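Local coordinates for protein tetraacyldisaccharide 4'-kinase (Aquifex aeolicus, PDB 4EHX) that probably transfers the gamma-phosphate of ATP to the 4'-position of a tetraacyldisaccharide 1-phosphate, forming lipid IVA in lipid A biosynthesis, at residues 1-6 with 161-166; 19-24 with 174-179. All coordinates share one frame; numbering follows the deposited sequence.

Contact 1 (1-6 with 161-166); sequences MLRSSL and KDRLLP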
loop_
_atom_site.group_PDB
_atom_site.type_symbol
_atom_site.label_atom_id
_atom_site.label_comp_id
_atom_site.label_asym_id
_atom_site.label_seq_id
_atom_site.Cartn_x
_atom_site.Cartn_y
_atom_site.Cartn_z
ATOM N N MET A 1 -27.772 -16.811 -3.498
ATOM C CA MET A 1 -29.032 -16.103 -3.694
ATOM C C MET A 1 -28.793 -14.636 -4.045
ATOM O O MET A 1 -29.737 -13.882 -4.283
ATOM C CB MET A 1 -29.918 -16.229 -2.455
ATOM C CG MET A 1 -30.236 -17.668 -2.079
ATOM S SD MET A 1 -31.242 -17.809 -0.588
ATOM C CE MET A 1 -31.341 -19.589 -0.418
ATOM N N LEU A 2 -27.525 -14.237 -4.064
ATOM C CA LEU A 2 -27.136 -12.931 -4.588
ATOM C C LEU A 2 -25.705 -12.945 -5.117
ATOM O O LEU A 2 -25.461 -12.531 -6.246
ATOM C CB LEU A 2 -27.314 -11.820 -3.546
ATOM C CG LEU A 2 -27.135 -10.385 -4.069
ATOM C CD1 LEU A 2 -27.945 -9.397 -3.242
ATOM C CD2 LEU A 2 -25.662 -9.965 -4.137
ATOM N N ARG A 3 -24.760 -13.420 -4.307
ATOM C CA ARG A 3 -23.359 -13.445 -4.728
ATOM C C ARG A 3 -23.156 -14.345 -5.948
ATOM O O ARG A 3 -22.269 -14.104 -6.770
ATOM C CB ARG A 3 -22.435 -13.873 -3.585
ATOM C CG ARG A 3 -20.957 -13.867 -3.966
ATOM C CD ARG A 3 -20.053 -14.087 -2.760
ATOM N NE ARG A 3 -20.312 -15.363 -2.098
ATOM C CZ ARG A 3 -19.509 -15.911 -1.192
ATOM N NH1 ARG A 3 -18.387 -15.298 -0.843
ATOM N NH2 ARG A 3 -19.823 -17.075 -0.639
ATOM N N SER A 4 -23.981 -15.382 -6.056
ATOM C CA SER A 4 -23.934 -16.260 -7.213
ATOM C C SER A 4 -24.488 -15.537 -8.441
ATOM O O SER A 4 -24.163 -15.884 -9.583
ATOM C CB SER A 4 -24.707 -17.559 -6.953
ATOM O OG SER A 4 -26.107 -17.353 -7.005
ATOM N N SER A 5 -25.313 -14.517 -8.214
ATOM C CA SER A 5 -25.834 -13.745 -9.345
ATOM C C SER A 5 -24.717 -12.924 -10.000
ATOM O O SER A 5 -24.904 -12.359 -11.075
ATOM C CB SER A 5 -27.018 -12.852 -8.939
ATOM O OG SER A 5 -26.604 -11.720 -8.193
ATOM N N LEU A 6 -23.552 -12.885 -9.354
ATOM C CA LEU A 6 -22.398 -12.159 -9.882
ATOM C C LEU A 6 -21.448 -13.012 -10.728
ATOM O O LEU A 6 -20.611 -12.483 -11.452
ATOM C CB LEU A 6 -21.619 -11.508 -8.748
ATOM C CG LEU A 6 -22.361 -10.369 -8.054
ATOM C CD1 LEU A 6 -21.505 -9.792 -6.947
ATOM C CD2 LEU A 6 -22.749 -9.298 -9.071
ATOM N N LYS A 161 -8.054 -18.875 -1.760
ATOM C CA LYS A 161 -9.385 -19.466 -1.742
ATOM C C LYS A 161 -10.407 -18.590 -2.458
ATOM O O LYS A 161 -11.585 -18.923 -2.491
ATOM C CB LYS A 161 -9.832 -19.695 -0.295
ATOM C CG LYS A 161 -8.857 -20.525 0.531
ATOM C CD LYS A 161 -9.238 -20.563 2.010
ATOM C CE LYS A 161 -8.985 -19.225 2.686
ATOM N NZ LYS A 161 -9.089 -19.315 4.169
ATOM N N ASP A 162 -9.952 -17.478 -3.032
ATOM C CA ASP A 162 -10.848 -16.441 -3.536
ATOM C C ASP A 162 -11.222 -16.649 -5.012
ATOM O O ASP A 162 -10.763 -17.589 -5.655
ATOM C CB ASP A 162 -10.187 -15.070 -3.348
ATOM C CG ASP A 162 -11.192 -13.959 -3.067
ATOM O OD1 ASP A 162 -12.306 -14.002 -3.623
ATOM O OD2 ASP A 162 -10.863 -13.038 -2.283
ATOM N N ARG A 163 -12.054 -15.754 -5.537
ATOM C CA ARG A 163 -12.535 -15.843 -6.911
ATOM C C ARG A 163 -12.387 -14.502 -7.620
ATOM O O ARG A 163 -12.268 -13.461 -6.979
ATOM C CB ARG A 163 -14.007 -16.266 -6.931
ATOM C CG ARG A 163 -14.272 -17.666 -6.396
ATOM C CD ARG A 163 -15.766 -17.946 -6.312
ATOM N NE ARG A 163 -16.451 -16.982 -5.454
ATOM C CZ ARG A 163 -17.727 -17.073 -5.086
ATOM N NH1 ARG A 163 -18.473 -18.092 -5.495
ATOM N NH2 ARG A 163 -18.259 -16.143 -4.303
ATOM N N LEU A 164 -12.411 -14.523 -8.947
ATOM C CA LEU A 164 -12.365 -13.289 -9.720
ATOM C C LEU A 164 -13.533 -12.362 -9.394
ATOM O O LEU A 164 -14.656 -12.813 -9.186
ATOM C CB LEU A 164 -12.374 -13.598 -11.224
ATOM C CG LEU A 164 -11.007 -13.979 -11.791
ATOM C CD1 LEU A 164 -11.138 -14.636 -13.153
ATOM C CD2 LEU A 164 -10.127 -12.755 -11.865
ATOM N N LEU A 165 -13.245 -11.060 -9.352
ATOM C CA LEU A 165 -14.263 -10.015 -9.389
ATOM C C LEU A 165 -15.265 -10.272 -10.503
ATOM O O LEU A 165 -14.885 -10.754 -11.575
ATOM C CB LEU A 165 -13.596 -8.667 -9.689
ATOM C CG LEU A 165 -12.695 -8.067 -8.613
ATOM C CD1 LEU A 165 -11.786 -7.007 -9.222
ATOM C CD2 LEU A 165 -13.543 -7.484 -7.496
ATOM N N PRO A 166 -16.539 -9.910 -10.281
ATOM C CA PRO A 166 -17.040 -9.326 -9.030
ATOM C C PRO A 166 -17.521 -10.362 -8.014
ATOM O O PRO A 166 -17.833 -9.988 -6.884
ATOM C CB PRO A 166 -18.219 -8.472 -9.501
ATOM C CG PRO A 166 -18.730 -9.185 -10.692
ATOM C CD PRO A 166 -17.534 -9.815 -11.367
#

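Contact 2 (19-24 with 174-179); sequences FRNTLY and LKEIRR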
loop_
_atom_site.group_PDB
_atom_site.type_symbol
_atom_site.label_atom_id
_atom_site.label_comp_id
_atom_site.label_asym_id
_atom_site.label_seq_id
_atom_site.Cartn_x
_atom_site.Cartn_y
_atom_site.Cartn_z
ATOM N N PHE A 19 -7.275 -12.546 -21.930
ATOM C CA PHE A 19 -6.900 -12.089 -23.269
ATOM C C PHE A 19 -5.804 -11.031 -23.192
ATOM O O PHE A 19 -4.806 -11.103 -23.917
ATOM C CB PHE A 19 -8.109 -11.543 -24.039
ATOM C CG PHE A 19 -7.769 -11.065 -25.428
ATOM C CD1 PHE A 19 -7.382 -11.966 -26.407
ATOM C CD2 PHE A 19 -7.822 -9.717 -25.749
ATOM C CE1 PHE A 19 -7.063 -11.535 -27.684
ATOM C CE2 PHE A 19 -7.513 -9.279 -27.036
ATOM C CZ PHE A 19 -7.127 -10.188 -27.994
ATOM N N ARG A 20 -5.967 -10.064 -22.296
ATOM C CA ARG A 20 -4.955 -9.017 -22.147
ATOM C C ARG A 20 -3.634 -9.630 -21.701
ATOM O O ARG A 20 -2.558 -9.283 -22.208
ATOM C CB ARG A 20 -5.418 -7.954 -21.134
ATOM C CG ARG A 20 -4.364 -6.848 -20.871
ATOM C CD ARG A 20 -4.938 -5.668 -20.056
ATOM N NE ARG A 20 -3.878 -4.766 -19.601
ATOM C CZ ARG A 20 -3.165 -4.995 -18.510
ATOM N NH1 ARG A 20 -3.434 -6.071 -17.779
ATOM N NH2 ARG A 20 -2.207 -4.159 -18.137
ATOM N N ASN A 21 -3.698 -10.554 -20.748
ATOM C CA ASN A 21 -2.449 -11.133 -20.264
ATOM C C ASN A 21 -1.758 -12.002 -21.317
ATOM O O ASN A 21 -0.535 -12.046 -21.378
ATOM C CB ASN A 21 -2.652 -11.888 -18.952
ATOM C CG ASN A 21 -2.665 -10.954 -17.744
ATOM O OD1 ASN A 21 -1.889 -10.006 -17.680
ATOM N ND2 ASN A 21 -3.552 -11.223 -16.787
ATOM N N THR A 22 -2.546 -12.676 -22.149
ATOM C CA THR A 22 -1.968 -13.438 -23.260
ATOM C C THR A 22 -1.202 -12.520 -24.208
ATOM O O THR A 22 -0.103 -12.857 -24.678
ATOM C CB THR A 22 -3.049 -14.213 -24.030
ATOM O OG1 THR A 22 -3.623 -15.198 -23.161
ATOM C CG2 THR A 22 -2.459 -14.898 -25.253
ATOM N N LEU A 23 -1.762 -11.346 -24.479
ATOM C CA LEU A 23 -1.076 -10.397 -25.359
ATOM C C LEU A 23 0.290 -9.992 -24.804
ATOM O O LEU A 23 1.285 -9.981 -25.540
ATOM C CB LEU A 23 -1.951 -9.167 -25.634
ATOM C CG LEU A 23 -3.230 -9.468 -26.427
ATOM C CD1 LEU A 23 -4.124 -8.238 -26.526
ATOM C CD2 LEU A 23 -2.887 -10.000 -27.803
ATOM N N TYR A 24 0.356 -9.677 -23.513
ATOM C CA TYR A 24 1.648 -9.350 -22.913
ATOM C C TYR A 24 2.572 -10.563 -22.869
ATOM O O TYR A 24 3.755 -10.438 -23.162
ATOM C CB TYR A 24 1.493 -8.751 -21.518
ATOM C CG TYR A 24 1.157 -7.273 -21.557
ATOM C CD1 TYR A 24 2.134 -6.335 -21.863
ATOM C CD2 TYR A 24 -0.136 -6.825 -21.313
ATOM C CE1 TYR A 24 1.842 -4.996 -21.905
ATOM C CE2 TYR A 24 -0.443 -5.468 -21.353
ATOM C CZ TYR A 24 0.554 -4.565 -21.655
ATOM O OH TYR A 24 0.283 -3.221 -21.713
ATOM N N LEU A 174 -5.523 -16.782 -10.256
ATOM C CA LEU A 174 -4.359 -17.218 -9.488
ATOM C C LEU A 174 -3.199 -17.739 -10.348
ATOM O O LEU A 174 -2.054 -17.719 -9.909
ATOM C CB LEU A 174 -4.775 -18.271 -8.454
ATOM C CG LEU A 174 -5.712 -17.834 -7.321
ATOM C CD1 LEU A 174 -6.165 -19.047 -6.499
ATOM C CD2 LEU A 174 -5.050 -16.786 -6.423
ATOM N N LYS A 175 -3.475 -18.215 -11.564
ATOM C CA LYS A 175 -2.386 -18.685 -12.428
ATOM C C LYS A 175 -1.340 -17.589 -12.677
ATOM O O LYS A 175 -0.180 -17.881 -12.975
ATOM C CB LYS A 175 -2.916 -19.216 -13.775
ATOM C CG LYS A 175 -3.393 -18.131 -14.738
ATOM C CD LYS A 175 -3.897 -18.715 -16.081
ATOM C CE LYS A 175 -4.243 -17.580 -17.047
ATOM N NZ LYS A 175 -4.607 -18.062 -18.419
ATOM N N GLU A 176 -1.753 -16.332 -12.568
ATOM C CA GLU A 176 -0.846 -15.207 -12.812
ATOM C C GLU A 176 0.208 -15.019 -11.724
ATOM O O GLU A 176 1.101 -14.187 -11.846
ATOM C CB GLU A 176 -1.635 -13.913 -13.037
ATOM C CG GLU A 176 -2.538 -13.982 -14.260
ATOM C CD GLU A 176 -1.769 -14.254 -15.548
ATOM O OE1 GLU A 176 -2.368 -14.823 -16.479
ATOM O OE2 GLU A 176 -0.570 -13.892 -15.636
ATOM N N ILE A 177 0.110 -15.795 -10.658
ATOM C CA ILE A 177 1.205 -15.872 -9.696
ATOM C C ILE A 177 2.529 -16.164 -10.418
ATOM O O ILE A 177 3.596 -15.736 -9.981
ATOM C CB ILE A 177 0.909 -16.926 -8.603
ATOM C CG1 ILE A 177 -0.146 -16.370 -7.642
ATOM C CG2 ILE A 177 2.186 -17.304 -7.830
ATOM C CD1 ILE A 177 -0.746 -17.412 -6.700
ATOM N N ARG A 178 2.455 -16.862 -11.547
ATOM C CA ARG A 178 3.657 -17.163 -12.325
ATOM C C ARG A 178 4.488 -15.938 -12.745
ATOM O O ARG A 178 5.689 -16.066 -13.006
ATOM C CB ARG A 178 3.311 -18.015 -13.561
ATOM C CG ARG A 178 2.520 -17.289 -14.646
ATOM C CD ARG A 178 2.059 -18.299 -15.709
ATOM N NE ARG A 178 1.207 -17.688 -16.726
ATOM C CZ ARG A 178 0.368 -18.370 -17.509
ATOM N NH1 ARG A 178 0.261 -19.689 -17.383
ATOM N NH2 ARG A 178 -0.372 -17.735 -18.411
ATOM N N ARG A 179 3.862 -14.765 -12.838
ATOM C CA ARG A 179 4.601 -13.545 -13.220
ATOM C C ARG A 179 5.536 -13.023 -12.128
ATOM O O ARG A 179 6.444 -12.245 -12.416
ATOM C CB ARG A 179 3.668 -12.409 -13.646
ATOM C CG ARG A 179 2.690 -12.772 -14.742
ATOM C CD ARG A 179 2.261 -11.531 -15.518
ATOM N NE ARG A 179 1.693 -10.439 -14.703
ATOM C CZ ARG A 179 0.394 -10.285 -14.426
ATOM N NH1 ARG A 179 -0.504 -11.166 -14.858
ATOM N NH2 ARG A 179 -0.018 -9.237 -13.721
HETATM O O HOH W 1 -4.873 -13.755 -16.792
#

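Contact 1 (1-6 with 161-166)
Arg-3 and Leu-6, at the N-terminal lead into helix 7-25, meet Arg-163 and Pro-166 of the loop that follows helix 157-160 in this P-loop kinase fold. Early in that loop, Asp-162 OD1 accepts the backbone N-H of Arg-163 through its anti lone pair, the one pointing away from the other carboxylate oxygen. Asp-162 OD1 also accepts from Asn-169 N. The Arg-163 side chain runs out toward segment 1-6, bending at chi3 (-59°), and only its NH2 reaches Arg-3. That nitrogen sits over one face of the Arg-3 guanidinium, 3.0 Å above its plane and displaced toward the rim, while the two planes stand 78° apart. Arg-163 NH2 lies 3.1 Å from Arg-3 NE, but both are donors, so the pair is a close approach of like charges without a hydrogen bond. A weak hydrogen bond to Ala-167 O gives Arg-163 NH2 an acceptor on its own loop. Further along, Leu-164 O accepts a hydrogen bond from Ser-10 OG and ties the loop to helix 7-25. A cis peptide bond then leads into Pro-166, whose ring also touches Phe-9 and Ser-10 of that helix. Against segment 1-6, Pro-166 CG comes 4.2 Å from Leu-6 CB. Beside this touch, Leu-6 CD1 rests 3.7 Å from Pro-166 O.

Contact 2 (19-24 with 174-179)
Asn-21, on helix 7-25, points its side chain at Glu-176 and Arg-179, which lie one 3-10 turn apart in segment 174-179. Its CB passes 3.8 Å from Glu-176 OE1. With CG anti to the carbonyl carbon (chi1 -82°), the amide is laid against both members of the Glu-176 and Arg-179 ion pair, and Asn-21 CG lies 3.6 Å from Arg-179 NH1. At one tip, OD1 comes 3.4 Å from that same Arg-179 NH1, but the angle is too poor for a hydrogen bond; Arg-144 NH1 is its hydrogen-bonding partner. At the other tip, ND2 lies 3.7 Å from Glu-176 CD, where amide and carboxylate stack with their planes 29° apart. Since the two flat groups stack, the polar link between them is indirect: ND2 donates to a water at 2.9 Å, which in turn donates to Glu-176 OE1. ND2 also donates to Glu-172 OE2. The other carboxylate oxygen, Glu-176 OE2, receives Arg-179 NH1 at 2.8 Å in a salt bridge that arrives 49° out of the carboxylate plane. Arg-179 NH1 forms a second salt bridge with Glu-172, so two carboxylates probably offset the positive charge of Arg-179 and nearby Arg-144. The result is a buried, water-bridged polar network joining the N-terminal helix to the 3-10 turn before strand 182-186 of the P-loop kinase core.

How the contacts relate
Both contacts join the N-terminal helix region to the loop between helix 157-160 and strand 182-186, but at different ends: contact 1 at the lead-in to helix 7-25, contact 2 near its C-terminal end. Their centres are 21 Å apart. Along the chain the segments alternate, each partner in contact 2 following its counterpart in contact 1. Contact 1 is a surface contact that buries about twice the area between its segments, through a leucine-proline touch and two close arginines. Contact 2 is buried, yet smaller and almost wholly polar, with Glu-176 and Arg-179 paired in a salt bridge and a water bridging its two sides. Neither contact has a direct hydrogen bond across its segments.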